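Local coordinates for DNA photolyase (Agrobacterium tumefaciens, PDB 4U63), which probably repairs UV-induced cyclobutane pyrimidine dimers in DNA with light, using flavin-adenine dinucleotide as its cofactor and a methenyltetrahydrofolate as antenna chromophore, at residues D34-D39 and P225-A230; Y435-V440 and K449-P454; I102-I107 and R137-T142; D323-R328 and S414-I419. All coordinates share one frame; numbering follows the deposited sequence. Where two conformers were deposited one is given.

Contact 1 of 4, residues D34-D39 and P225-A230; sequences DLRLSD and PGETGA
The carboxylate of E227 lies against the backbone of L37 and S38, an example of how one acidic side chain can pin a loop through its main-chain amides. L37 N gives a nearly straight bond of 2.9 Å to E227 OE1 (176° at the hydrogen), arriving from above the carboxylate plane. S38 N bonds to E227 OE2 on its syn lone pair, also at 2.9 Å. E227 reaches the loop because CG stands anti to its backbone N (chi1 -178°) and the chain runs on extended. The bend it grips is braced from within: R36 holds D39 O side-on with NE and NH2, the carbonyl oxygen lying in the guanidinium plane, while NH1 goes on to G267 O. CB of R36 rests 3.5 Å from E227 OE2. E227 opens helix 227-238 just after the N-cap G226, and the loop it holds runs from strand 27-31 to helix 41-49, with L35 and L37 turned onto helix 68-87.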
loop_
_atom_site.group_PDB
_atom_site.type_symbol
_atom_site.label_atom_id
_atom_site.label_comp_id
_atom_site.label_asym_id
_atom_site.label_seq_id
_atom_site.Cartn_x
_atom_site.Cartn_y
_atom_site.Cartn_z
ATOM N N ASP A 34 -11.687 0.325 4.532
ATOM C CA ASP A 34 -11.752 0.430 5.982
ATOM C C ASP A 34 -12.357 -0.865 6.502
ATOM O O ASP A 34 -13.266 -0.859 7.322
ATOM C CB ASP A 34 -12.618 1.624 6.369
ATOM C CG ASP A 34 -14.061 1.508 5.836
ATOM O OD1 ASP A 34 -14.307 0.691 4.918
ATOM O OD2 ASP A 34 -14.950 2.226 6.345
ATOM N N LEU A 35 -11.839 -1.986 6.015
ATOM C CA LEU A 35 -12.491 -3.281 6.219
ATOM C C LEU A 35 -12.105 -3.879 7.556
ATOM O O LEU A 35 -11.360 -4.849 7.640
ATOM C CB LEU A 35 -12.176 -4.216 5.047
ATOM C CG LEU A 35 -12.493 -3.615 3.662
ATOM C CD1 LEU A 35 -12.227 -4.643 2.569
ATOM C CD2 LEU A 35 -13.927 -3.114 3.578
ATOM N N ARG A 36 -12.648 -3.267 8.597
ATOM C CA ARG A 36 -12.379 -3.628 9.974
ATOM C C ARG A 36 -13.573 -3.229 10.838
ATOM O O ARG A 36 -14.331 -2.315 10.480
ATOM C CB ARG A 36 -11.131 -2.900 10.461
ATOM C CG ARG A 36 -11.293 -1.388 10.592
ATOM C CD ARG A 36 -10.018 -0.691 11.059
ATOM N NE ARG A 36 -10.283 0.719 11.336
ATOM C CZ ARG A 36 -10.289 1.701 10.436
ATOM N NH1 ARG A 36 -10.017 1.471 9.154
ATOM N NH2 ARG A 36 -10.564 2.934 10.827
ATOM N N LEU A 37 -13.733 -3.913 11.974
ATOM C CA LEU A 37 -14.714 -3.519 12.992
ATOM C C LEU A 37 -14.092 -2.707 14.135
ATOM O O LEU A 37 -14.804 -1.940 14.792
ATOM C CB LEU A 37 -15.418 -4.750 13.570
ATOM C CG LEU A 37 -16.022 -5.754 12.583
ATOM C CD1 LEU A 37 -16.791 -6.828 13.341
ATOM C CD2 LEU A 37 -16.918 -5.072 11.560
ATOM N N SER A 38 -12.784 -2.874 14.365
ATOM C CA SER A 38 -12.077 -2.192 15.447
ATOM C C SER A 38 -11.653 -0.792 15.030
ATOM O O SER A 38 -11.384 -0.531 13.859
ATOM C CB SER A 38 -10.833 -2.977 15.885
ATOM O OG SER A 38 -11.172 -4.268 16.355
ATOM N N ASP A 39 -11.584 0.095 16.012
ATOM C CA ASP A 39 -11.237 1.498 15.815
ATOM C C ASP A 39 -11.904 2.062 14.549
ATOM O O ASP A 39 -11.263 2.679 13.701
ATOM C CB ASP A 39 -9.710 1.671 15.781
ATOM C CG ASP A 39 -9.273 3.101 16.090
ATOM O OD1 ASP A 39 -9.998 3.790 16.835
ATOM O OD2 ASP A 39 -8.205 3.530 15.608
ATOM N N PRO A 225 -5.337 -11.959 4.510
ATOM C CA PRO A 225 -6.070 -10.695 4.453
ATOM C C PRO A 225 -7.207 -10.601 5.463
ATOM O O PRO A 225 -7.836 -11.601 5.794
ATOM C CB PRO A 225 -6.614 -10.680 3.021
ATOM C CG PRO A 225 -5.609 -11.448 2.260
ATOM C CD PRO A 225 -5.288 -12.593 3.182
ATOM N N GLY A 226 -7.425 -9.385 5.950
ATOM C CA GLY A 226 -8.507 -9.091 6.865
ATOM C C GLY A 226 -8.008 -8.585 8.195
ATOM O O GLY A 226 -6.808 -8.581 8.465
ATOM N N GLU A 227 -8.957 -8.178 9.032
ATOM C CA GLU A 227 -8.662 -7.609 10.338
ATOM C C GLU A 227 -7.931 -8.558 11.300
ATOM O O GLU A 227 -6.964 -8.163 11.955
ATOM C CB GLU A 227 -9.958 -7.145 10.978
ATOM C CG GLU A 227 -9.739 -6.488 12.313
ATOM C CD GLU A 227 -10.956 -5.774 12.801
ATOM O OE1 GLU A 227 -12.098 -6.255 12.563
ATOM O OE2 GLU A 227 -10.771 -4.722 13.434
ATOM N N THR A 228 -8.404 -9.791 11.404
ATOM C CA THR A 228 -7.728 -10.794 12.253
ATOM C C THR A 228 -6.267 -10.985 11.817
ATOM O O THR A 228 -5.360 -11.004 12.653
ATOM C CB THR A 228 -8.476 -12.130 12.244
ATOM O OG1 THR A 228 -9.780 -11.934 12.807
ATOM C CG2 THR A 228 -7.724 -13.197 13.056
ATOM N N GLY A 229 -6.044 -11.116 10.516
ATOM C CA GLY A 229 -4.679 -11.200 9.978
ATOM C C GLY A 229 -3.839 -9.977 10.289
ATOM O O GLY A 229 -2.659 -10.104 10.625
ATOM N N ALA A 230 -4.447 -8.788 10.184
ATOM C CA ALA A 230 -3.748 -7.545 10.502
ATOM C C ALA A 230 -3.278 -7.513 11.948
ATOM O O ALA A 230 -2.122 -7.182 12.220
ATOM C CB ALA A 230 -4.626 -6.324 10.210
#

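Contact 2 of 4, residues Y435-V440 and K449-P454; sequences YVRRFV and KYIHKP
V436 and I451 point at each other tip to tip, V436 CG1 meeting I451 CG1 at 3.8 Å and I451 CD1 at 3.9 Å. The other branch of the valine, CG2, slants across to the H452 ring and comes within 3.5 Å of its CE1, so the two methyls of one residue serve two neighbours. In this way the short helix 434-439 packs against the weakly bonded helix 448-451 and the residue after it, two elements close in sequence in the helical FAD-binding part of the photolyase fold. I451 sends CG1 anti to its backbone N (chi1 -169°), which turns it to the valine; CD1 touches both V436 CG1 and R437, where it sits 4.1 Å from CG and over one face of the guanidinium. That group is fixed by D432 O, just before helix 434-439, at NH2 and by L446 O, in the link between the helices, at NH1. H452 is likewise anchored, its NE2 giving a hydrogen bond to D430 O, which probably helps to fix the rotation of the ring.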
loop_
_atom_site.group_PDB
_atom_site.type_symbol
_atom_site.label_atom_id
_atom_site.label_comp_id
_atom_site.label_asym_id
_atom_site.label_seq_id
_atom_site.Cartn_x
_atom_site.Cartn_y
_atom_site.Cartn_z
ATOM N N TYR A 435 19.341 -13.116 0.117
ATOM C CA TYR A 435 18.121 -12.654 -0.565
ATOM C C TYR A 435 18.154 -13.042 -2.049
ATOM O O TYR A 435 17.169 -13.533 -2.584
ATOM C CB TYR A 435 17.972 -11.157 -0.397
ATOM C CG TYR A 435 16.792 -10.512 -1.093
ATOM C CD1 TYR A 435 15.502 -10.599 -0.570
ATOM C CD2 TYR A 435 16.976 -9.775 -2.262
ATOM C CE1 TYR A 435 14.424 -9.974 -1.199
ATOM C CE2 TYR A 435 15.913 -9.157 -2.898
ATOM C CZ TYR A 435 14.641 -9.256 -2.366
ATOM O OH TYR A 435 13.593 -8.628 -2.996
ATOM N N VAL A 436 19.299 -12.833 -2.701
ATOM C CA VAL A 436 19.453 -13.218 -4.111
ATOM C C VAL A 436 19.244 -14.719 -4.319
ATOM O O VAL A 436 18.528 -15.115 -5.224
ATOM C CB VAL A 436 20.820 -12.776 -4.671
ATOM C CG1 VAL A 436 21.152 -13.486 -5.979
ATOM C CG2 VAL A 436 20.837 -11.258 -4.860
ATOM N N ARG A 437 19.871 -15.534 -3.477
ATOM C CA ARG A 437 19.730 -16.996 -3.559
ATOM C C ARG A 437 18.294 -17.473 -3.342
ATOM O O ARG A 437 17.881 -18.486 -3.925
ATOM C CB ARG A 437 20.658 -17.696 -2.558
ATOM C CG ARG A 437 22.123 -17.562 -2.917
ATOM C CD ARG A 437 23.009 -18.541 -2.170
ATOM N NE ARG A 437 24.408 -18.159 -2.382
ATOM C CZ ARG A 437 25.074 -17.285 -1.628
ATOM N NH1 ARG A 437 26.340 -16.985 -1.913
ATOM N NH2 ARG A 437 24.486 -16.711 -0.580
ATOM N N ARG A 438 17.545 -16.751 -2.511
ATOM C CA ARG A 438 16.149 -17.080 -2.233
ATOM C C ARG A 438 15.280 -16.924 -3.467
ATOM O O ARG A 438 14.464 -17.793 -3.770
ATOM C CB ARG A 438 15.618 -16.193 -1.110
ATOM C CG ARG A 438 14.170 -16.437 -0.707
ATOM C CD ARG A 438 13.856 -15.674 0.567
ATOM N NE ARG A 438 14.684 -16.163 1.672
ATOM C CZ ARG A 438 15.165 -15.425 2.677
ATOM N NH1 ARG A 438 14.927 -14.111 2.765
ATOM N NH2 ARG A 438 15.910 -16.015 3.610
ATOM N N PHE A 439 15.463 -15.818 -4.180
ATOM C CA PHE A 439 14.621 -15.501 -5.345
ATOM C C PHE A 439 15.245 -15.731 -6.715
ATOM O O PHE A 439 14.530 -15.707 -7.711
ATOM C CB PHE A 439 14.110 -14.074 -5.200
ATOM C CG PHE A 439 13.212 -13.899 -4.009
ATOM C CD1 PHE A 439 11.937 -14.429 -4.021
ATOM C CD2 PHE A 439 13.651 -13.240 -2.870
ATOM C CE1 PHE A 439 11.099 -14.295 -2.937
ATOM C CE2 PHE A 439 12.820 -13.097 -1.771
ATOM C CZ PHE A 439 11.542 -13.627 -1.799
ATOM N N VAL A 440 16.556 -15.958 -6.763
ATOM C CA VAL A 440 17.252 -16.332 -7.986
ATOM C C VAL A 440 18.038 -17.620 -7.641
ATOM O O VAL A 440 19.278 -17.611 -7.588
ATOM C CB VAL A 440 18.174 -15.196 -8.493
ATOM C CG1 VAL A 440 18.610 -15.467 -9.925
ATOM C CG2 VAL A 440 17.475 -13.838 -8.402
ATOM N N LYS A 449 31.582 -13.607 -3.550
ATOM C CA LYS A 449 32.431 -12.803 -4.448
ATOM C C LYS A 449 31.765 -12.481 -5.786
ATOM O O LYS A 449 31.998 -11.413 -6.346
ATOM C CB LYS A 449 33.769 -13.519 -4.733
ATOM N N TYR A 450 30.948 -13.406 -6.291
ATOM C CA TYR A 450 30.306 -13.245 -7.599
ATOM C C TYR A 450 28.773 -13.261 -7.612
ATOM O O TYR A 450 28.179 -13.046 -8.662
ATOM C CB TYR A 450 30.806 -14.337 -8.538
ATOM C CG TYR A 450 32.308 -14.366 -8.671
ATOM C CD1 TYR A 450 32.998 -13.262 -9.172
ATOM C CD2 TYR A 450 33.044 -15.492 -8.299
ATOM C CE1 TYR A 450 34.380 -13.274 -9.299
ATOM C CE2 TYR A 450 34.428 -15.516 -8.424
ATOM C CZ TYR A 450 35.091 -14.403 -8.924
ATOM O OH TYR A 450 36.459 -14.413 -9.050
ATOM N N ILE A 451 28.135 -13.502 -6.470
ATOM C CA ILE A 451 26.668 -13.626 -6.418
ATOM C C ILE A 451 25.927 -12.397 -6.987
ATOM O O ILE A 451 24.879 -12.551 -7.602
ATOM C CB ILE A 451 26.171 -13.969 -4.979
ATOM C CG1 ILE A 451 24.684 -14.366 -4.968
ATOM C CG2 ILE A 451 26.399 -12.810 -4.018
ATOM C CD1 ILE A 451 24.360 -15.642 -5.713
ATOM N N HIS A 452 26.476 -11.197 -6.792
ATOM C CA HIS A 452 25.849 -9.963 -7.310
ATOM C C HIS A 452 26.364 -9.521 -8.670
ATOM O O HIS A 452 25.843 -8.568 -9.243
ATOM C CB HIS A 452 26.011 -8.826 -6.303
ATOM C CG HIS A 452 25.209 -9.035 -5.066
ATOM N ND1 HIS A 452 23.837 -8.913 -5.051
ATOM C CD2 HIS A 452 25.575 -9.384 -3.811
ATOM C CE1 HIS A 452 23.394 -9.166 -3.833
ATOM N NE2 HIS A 452 24.428 -9.458 -3.064
ATOM N N LYS A 453 27.387 -10.212 -9.172
ATOM C CA LYS A 453 27.980 -9.911 -10.467
ATOM C C LYS A 453 28.460 -11.206 -11.141
ATOM O O LYS A 453 29.649 -11.376 -11.387
ATOM C CB LYS A 453 29.122 -8.888 -10.303
ATOM C CG LYS A 453 30.165 -9.219 -9.228
ATOM C CD LYS A 453 31.038 -8.006 -8.939
ATOM C CE LYS A 453 32.302 -8.367 -8.175
ATOM N NZ LYS A 453 32.013 -8.859 -6.801
ATOM N N PRO A 454 27.520 -12.126 -11.452
ATOM C CA PRO A 454 27.915 -13.408 -12.060
ATOM C C PRO A 454 28.645 -13.241 -13.406
ATOM O O PRO A 454 29.447 -14.092 -13.788
ATOM C CB PRO A 454 26.583 -14.152 -12.233
ATOM C CG PRO A 454 25.523 -13.107 -12.181
ATOM C CD PRO A 454 26.053 -12.000 -11.324
#

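Contact 3 of 4, residues I102-I107 and R137-T142; sequences ILRDLI and RDDGLT. With SO4 (sulfate ion), chain E.
R104 reaches across to D139 from helix 99-110, and its path from CB outward illustrates how a long side chain can bridge two elements at a surface. CB does not point straight at the turn that holds D139; the extended run of CG, CD and NE brings the end of the side chain over to it. NE forms a salt bridge with E100, one helical turn earlier. Beyond CZ, NH1 and NH2 close end-on upon a single oxygen, D139 OD2, each at 2.8 Å, with N-H...O angles of 135° and 136°, both bent, as sharing one acceptor requires. The guanidinium and carboxylate planes stand 77° apart, so this is not the flat two-oxygen pairing. Beside the salt bridge, I107 and L141 meet tip to tip, I107 CG2 lying 3.7 Å from L141 CD2. Nearby, R137 NH2 bonds at 2.9 Å to O1 of a sulfate, probably from the crystallisation liquor, which K133, R119 and S145 also hold. D139 and L141 flank G140, the C-prime residue of the Schellman motif that ends helix 123-138. From there the chain enters edge strand 142-146 of the parallel sheet, while I107 also packs on strands 27-31 and 114-118.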
loop_
_atom_site.group_PDB
_atom_site.type_symbol
_atom_site.label_atom_id
_atom_site.label_comp_id
_atom_site.label_asym_id
_atom_site.label_seq_id
_atom_site.Cartn_x
_atom_site.Cartn_y
_atom_site.Cartn_z
ATOM N N ILE A 102 -27.344 3.050 -5.707
ATOM C CA ILE A 102 -27.362 1.933 -4.745
ATOM C C ILE A 102 -27.783 2.408 -3.355
ATOM O O ILE A 102 -28.627 1.785 -2.703
ATOM C CB ILE A 102 -25.995 1.215 -4.690
ATOM C CG1 ILE A 102 -25.809 0.384 -5.956
ATOM C CG2 ILE A 102 -25.874 0.319 -3.460
ATOM C CD1 ILE A 102 -24.367 0.069 -6.255
ATOM N N LEU A 103 -27.193 3.511 -2.907
ATOM C CA LEU A 103 -27.510 4.045 -1.584
ATOM C C LEU A 103 -28.963 4.511 -1.497
ATOM O O LEU A 103 -29.639 4.228 -0.519
ATOM C CB LEU A 103 -26.538 5.155 -1.197
ATOM C CG LEU A 103 -25.108 4.685 -0.900
ATOM C CD1 LEU A 103 -24.188 5.880 -0.776
ATOM C CD2 LEU A 103 -25.026 3.829 0.364
ATOM N N ARG A 104 -29.445 5.208 -2.526
ATOM C CA ARG A 104 -30.849 5.632 -2.563
ATOM C C ARG A 104 -31.814 4.448 -2.531
ATOM O O ARG A 104 -32.839 4.500 -1.852
ATOM C CB ARG A 104 -31.123 6.495 -3.792
ATOM C CG ARG A 104 -30.593 7.904 -3.676
ATOM C CD ARG A 104 -30.882 8.673 -4.951
ATOM N NE ARG A 104 -30.309 10.019 -4.946
ATOM C CZ ARG A 104 -30.825 11.069 -4.301
ATOM N NH1 ARG A 104 -31.940 10.955 -3.578
ATOM N NH2 ARG A 104 -30.217 12.253 -4.377
ATOM N N ASP A 105 -31.479 3.387 -3.263
ATOM C CA ASP A 105 -32.291 2.175 -3.266
ATOM C C ASP A 105 -32.292 1.501 -1.886
ATOM O O ASP A 105 -33.347 1.081 -1.412
ATOM C CB ASP A 105 -31.821 1.203 -4.351
ATOM C CG ASP A 105 -32.152 1.684 -5.764
ATOM O OD1 ASP A 105 -32.665 2.819 -5.945
ATOM O OD2 ASP A 105 -31.892 0.911 -6.712
ATOM N N LEU A 106 -31.126 1.409 -1.242
ATOM C CA LEU A 106 -31.042 0.865 0.133
ATOM C C LEU A 106 -31.832 1.706 1.131
ATOM O O LEU A 106 -32.525 1.171 1.992
ATOM C CB LEU A 106 -29.590 0.752 0.612
ATOM C CG LEU A 106 -28.792 -0.429 0.071
ATOM C CD1 LEU A 106 -27.321 -0.275 0.426
ATOM C CD2 LEU A 106 -29.328 -1.749 0.609
ATOM N N ILE A 107 -31.714 3.021 1.004
ATOM C CA ILE A 107 -32.443 3.966 1.851
ATOM C C ILE A 107 -33.951 3.772 1.700
ATOM O O ILE A 107 -34.668 3.651 2.696
ATOM C CB ILE A 107 -32.024 5.421 1.526
ATOM C CG1 ILE A 107 -30.617 5.689 2.063
ATOM C CG2 ILE A 107 -32.988 6.441 2.118
ATOM C CD1 ILE A 107 -29.905 6.832 1.383
ATOM N N ARG A 137 -27.638 14.957 1.249
ATOM C CA ARG A 137 -28.085 15.984 2.198
ATOM C C ARG A 137 -29.165 16.883 1.608
ATOM O O ARG A 137 -30.100 17.267 2.311
ATOM C CB ARG A 137 -26.914 16.817 2.704
ATOM C CG ARG A 137 -26.048 16.079 3.710
ATOM C CD ARG A 137 -24.823 16.890 4.076
ATOM N NE ARG A 137 -24.105 16.308 5.214
ATOM C CZ ARG A 137 -22.908 16.710 5.645
ATOM N NH1 ARG A 137 -22.257 17.705 5.036
ATOM N NH2 ARG A 137 -22.350 16.112 6.691
ATOM N N ASP A 138 -29.040 17.200 0.321
ATOM C CA ASP A 138 -30.044 17.989 -0.389
ATOM C C ASP A 138 -31.418 17.301 -0.409
ATOM O O ASP A 138 -32.424 17.966 -0.493
ATOM C CB ASP A 138 -29.590 18.299 -1.830
ATOM C CG ASP A 138 -28.509 19.391 -1.902
ATOM O OD1 ASP A 138 -28.237 20.048 -0.874
ATOM O OD2 ASP A 138 -27.926 19.593 -2.996
ATOM N N ASP A 139 -31.446 15.970 -0.322
ATOM C CA ASP A 139 -32.717 15.239 -0.224
ATOM C C ASP A 139 -33.089 14.873 1.220
ATOM O O ASP A 139 -33.929 14.010 1.448
ATOM C CB ASP A 139 -32.686 13.993 -1.127
ATOM C CG ASP A 139 -33.009 14.321 -2.588
ATOM O OD1 ASP A 139 -33.861 15.183 -2.849
ATOM O OD2 ASP A 139 -32.388 13.693 -3.471
ATOM N N GLY A 140 -32.480 15.555 2.187
ATOM C CA GLY A 140 -32.875 15.445 3.573
ATOM C C GLY A 140 -32.375 14.219 4.293
ATOM O O GLY A 140 -32.973 13.806 5.272
ATOM N N LEU A 141 -31.281 13.638 3.812
ATOM C CA LEU A 141 -30.641 12.506 4.489
ATOM C C LEU A 141 -29.481 13.005 5.331
ATOM O O LEU A 141 -28.818 13.979 4.975
ATOM C CB LEU A 141 -30.161 11.472 3.471
ATOM C CG LEU A 141 -31.348 10.793 2.777
ATOM C CD1 LEU A 141 -31.035 10.407 1.342
ATOM C CD2 LEU A 141 -31.806 9.597 3.600
ATOM N N THR A 142 -29.250 12.339 6.459
ATOM C CA THR A 142 -28.097 12.630 7.292
ATOM C C THR A 142 -26.912 11.827 6.766
ATOM O O THR A 142 -27.016 10.622 6.546
ATOM C CB THR A 142 -28.374 12.287 8.766
ATOM O OG1 THR A 142 -29.439 13.115 9.242
ATOM C CG2 THR A 142 -27.139 12.518 9.633
HETATM S S SO4 E . -18.922 15.346 7.936
HETATM O O1 SO4 E . -19.678 16.564 7.590
HETATM O O2 SO4 E . -19.732 14.432 8.758
HETATM O O3 SO4 E . -18.538 14.686 6.671
HETATM O O4 SO4 E . -17.718 15.719 8.708
#

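Contact 4 of 4, residues D323-R328 and S414-I419; sequences DAFSWR and SPFFRI. With SO4 (sulfate ion), chain M.
Both segments are irregular backbone, 414-419 folding into a type I beta turn from P415 to R418, and their closest CA atoms, those of F325 and F416, remain 11.5 Å apart, so ring-bearing side chains must span the gap. The two phenylalanines come from opposite directions, each with CG anti to its backbone N (chi1 -159° for F325 and -168° for F416). Their closest atoms are F325 CZ and F416 CZ, 3.5 Å apart. The rings are oblique, with planes at 53° and centroids 5.1 Å apart, and CE2 of F325 lies over one face of F416 toward its rim. W327 takes a looser part, its CH2 4.5 Å from F416 CE1, and its indole also carries F325 CD1 over one face. Beyond the pair, F416 has a cation-pi partner in K374 and a ring neighbour in Y491, while F325 leans on A490 and V494 of helix 480-495. At the far end of its segment, R328 bends at chi3 and presents its guanidinium edge to a sulfate, probably from the crystallisation liquor: NH1 bonds to O4 at 3.0 Å and NH2 to O1 at 2.9 Å. NH2 also forms a salt bridge with D330. Here the aromatic side chains of two interhelical loops pack with helices 362-375 and 480-495 in the largely helical FAD-binding part of a photolyase.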
loop_
_atom_site.group_PDB
_atom_site.type_symbol
_atom_site.label_atom_id
_atom_site.label_comp_id
_atom_site.label_asym_id
_atom_site.label_seq_id
_atom_site.Cartn_x
_atom_site.Cartn_y
_atom_site.Cartn_z
ATOM N N ASP A 323 9.589 17.551 -17.276
ATOM C CA ASP A 323 8.549 17.280 -18.273
ATOM C C ASP A 323 9.115 16.966 -19.646
ATOM O O ASP A 323 8.571 16.123 -20.365
ATOM C CB ASP A 323 7.586 18.458 -18.405
ATOM C CG ASP A 323 6.627 18.563 -17.245
ATOM O OD1 ASP A 323 6.693 17.743 -16.306
ATOM O OD2 ASP A 323 5.796 19.480 -17.284
ATOM N N ALA A 324 10.206 17.625 -19.996
ATOM C CA ALA A 324 10.814 17.433 -21.306
ATOM C C ALA A 324 11.842 16.303 -21.341
ATOM O O ALA A 324 12.495 16.111 -22.360
ATOM C CB ALA A 324 11.449 18.731 -21.777
ATOM N N PHE A 325 11.985 15.552 -20.246
ATOM C CA PHE A 325 12.928 14.441 -20.201
ATOM C C PHE A 325 12.584 13.444 -21.302
ATOM O O PHE A 325 11.414 13.112 -21.483
ATOM C CB PHE A 325 12.893 13.757 -18.836
ATOM C CG PHE A 325 14.124 12.982 -18.531
ATOM C CD1 PHE A 325 14.276 11.687 -18.994
ATOM C CD2 PHE A 325 15.142 13.550 -17.787
ATOM C CE1 PHE A 325 15.426 10.970 -18.713
ATOM C CE2 PHE A 325 16.293 12.842 -17.499
ATOM C CZ PHE A 325 16.439 11.553 -17.966
ATOM N N SER A 326 13.595 12.981 -22.035
ATOM C CA SER A 326 13.374 12.061 -23.159
ATOM C C SER A 326 13.589 10.614 -22.722
ATOM O O SER A 326 14.714 10.124 -22.668
ATOM C CB SER A 326 14.283 12.406 -24.342
ATOM O OG SER A 326 13.972 11.594 -25.466
ATOM N N TRP A 327 12.495 9.933 -22.406
ATOM C CA TRP A 327 12.567 8.545 -21.952
ATOM C C TRP A 327 12.741 7.650 -23.154
ATOM O O TRP A 327 12.284 7.984 -24.249
ATOM C CB TRP A 327 11.302 8.149 -21.188
ATOM C CG TRP A 327 11.044 9.016 -20.005
ATOM C CD1 TRP A 327 10.028 9.903 -19.849
ATOM C CD2 TRP A 327 11.838 9.097 -18.816
ATOM N NE1 TRP A 327 10.131 10.531 -18.627
ATOM C CE2 TRP A 327 11.235 10.053 -17.975
ATOM C CE3 TRP A 327 12.998 8.449 -18.379
ATOM C CZ2 TRP A 327 11.753 10.381 -16.720
ATOM C CZ3 TRP A 327 13.517 8.773 -17.127
ATOM C CH2 TRP A 327 12.897 9.732 -16.314
ATOM N N ARG A 328 13.406 6.521 -22.951
ATOM C CA ARG A 328 13.568 5.529 -24.012
ATOM C C ARG A 328 12.255 4.846 -24.335
ATOM O O ARG A 328 11.446 4.583 -23.446
ATOM C CB ARG A 328 14.608 4.473 -23.634
ATOM C CG ARG A 328 16.030 4.951 -23.847
ATOM C CD ARG A 328 17.067 3.938 -23.392
ATOM N NE ARG A 328 16.947 2.658 -24.089
ATOM C CZ ARG A 328 17.331 2.430 -25.342
ATOM N NH1 ARG A 328 17.880 3.396 -26.099
ATOM N NH2 ARG A 328 17.166 1.214 -25.864
ATOM N N SER A 414 16.387 12.007 -4.019
ATOM C CA SER A 414 17.793 11.919 -4.324
ATOM C C SER A 414 17.961 12.633 -5.676
ATOM O O SER A 414 17.142 12.425 -6.576
ATOM C CB SER A 414 18.228 10.459 -4.433
ATOM O OG SER A 414 19.606 10.356 -4.741
ATOM N N PRO A 415 19.005 13.474 -5.823
ATOM C CA PRO A 415 19.224 14.130 -7.121
ATOM C C PRO A 415 19.354 13.104 -8.241
ATOM O O PRO A 415 19.854 12.004 -8.010
ATOM C CB PRO A 415 20.537 14.892 -6.918
ATOM C CG PRO A 415 20.655 15.074 -5.449
ATOM C CD PRO A 415 20.033 13.859 -4.837
ATOM N N PHE A 416 18.898 13.455 -9.439
ATOM C CA PHE A 416 18.912 12.510 -10.561
ATOM C C PHE A 416 20.317 11.976 -10.856
ATOM O O PHE A 416 20.488 10.789 -11.155
ATOM C CB PHE A 416 18.360 13.151 -11.833
ATOM C CG PHE A 416 18.088 12.154 -12.919
ATOM C CD1 PHE A 416 16.865 11.513 -12.988
ATOM C CD2 PHE A 416 19.066 11.840 -13.855
ATOM C CE1 PHE A 416 16.610 10.580 -13.978
ATOM C CE2 PHE A 416 18.819 10.911 -14.853
ATOM C CZ PHE A 416 17.587 10.280 -14.912
ATOM N N PHE A 417 21.307 12.856 -10.758
ATOM C CA PHE A 417 22.706 12.513 -11.040
ATOM C C PHE A 417 23.345 11.516 -10.068
ATOM O O PHE A 417 24.408 10.979 -10.366
ATOM C CB PHE A 417 23.582 13.779 -11.160
ATOM C CG PHE A 417 23.613 14.646 -9.924
ATOM C CD1 PHE A 417 24.350 14.272 -8.801
ATOM C CD2 PHE A 417 22.931 15.862 -9.895
ATOM C CE1 PHE A 417 24.385 15.074 -7.671
ATOM C CE2 PHE A 417 22.964 16.672 -8.767
ATOM C CZ PHE A 417 23.693 16.277 -7.653
ATOM N N ARG A 418 22.723 11.282 -8.913
ATOM C CA ARG A 418 23.162 10.210 -8.011
ATOM C C ARG A 418 22.673 8.867 -8.539
ATOM O O ARG A 418 21.490 8.546 -8.408
ATOM C CB ARG A 418 22.621 10.398 -6.602
ATOM C CG ARG A 418 23.425 11.328 -5.734
ATOM C CD ARG A 418 22.990 11.177 -4.292
ATOM N NE ARG A 418 23.711 12.113 -3.449
ATOM C CZ ARG A 418 24.950 11.930 -2.990
ATOM N NH1 ARG A 418 25.642 10.823 -3.276
ATOM N NH2 ARG A 418 25.505 12.870 -2.231
ATOM N N ILE A 419 23.583 8.097 -9.127
ATOM C CA ILE A 419 23.263 6.799 -9.731
ATOM C C ILE A 419 24.213 5.747 -9.193
ATOM O O ILE A 419 25.381 5.710 -9.578
ATOM C CB ILE A 419 23.431 6.831 -11.256
ATOM C CG1 ILE A 419 22.604 7.950 -11.877
ATOM C CG2 ILE A 419 23.057 5.474 -11.861
ATOM C CD1 ILE A 419 22.950 8.213 -13.317
HETATM S S SO4 M . 18.926 1.617 -29.120
HETATM O O1 SO4 M . 19.020 0.611 -28.037
HETATM O O2 SO4 M . 17.517 1.768 -29.546
HETATM O O3 SO4 M . 19.743 1.168 -30.263
HETATM O O4 SO4 M . 19.432 2.922 -28.640
#

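The four contacts sample the two parts of a photolyase: an N-terminal part built on a parallel sheet and a C-terminal helical part that binds FAD. Contact 3 lies in the former, joining helix 99-110 to the turn between helix 123-138 and strand 142-146, and along the chain it is nested inside the loop closed by contact 1, their centres 27 Å apart. Contact 1 fastens a loop leaving strand 27-31 to helix 227-238. Contacts 4 and 2 follow in that order, both in the helical part, with centres 28 Å apart. Contacts 2 and 3, 58 Å apart between centres, lie on opposite sides of the chain's centre. They close short spans of 9 and 30 residues, whereas contacts 4 and 1 close long ones of 86 and 186.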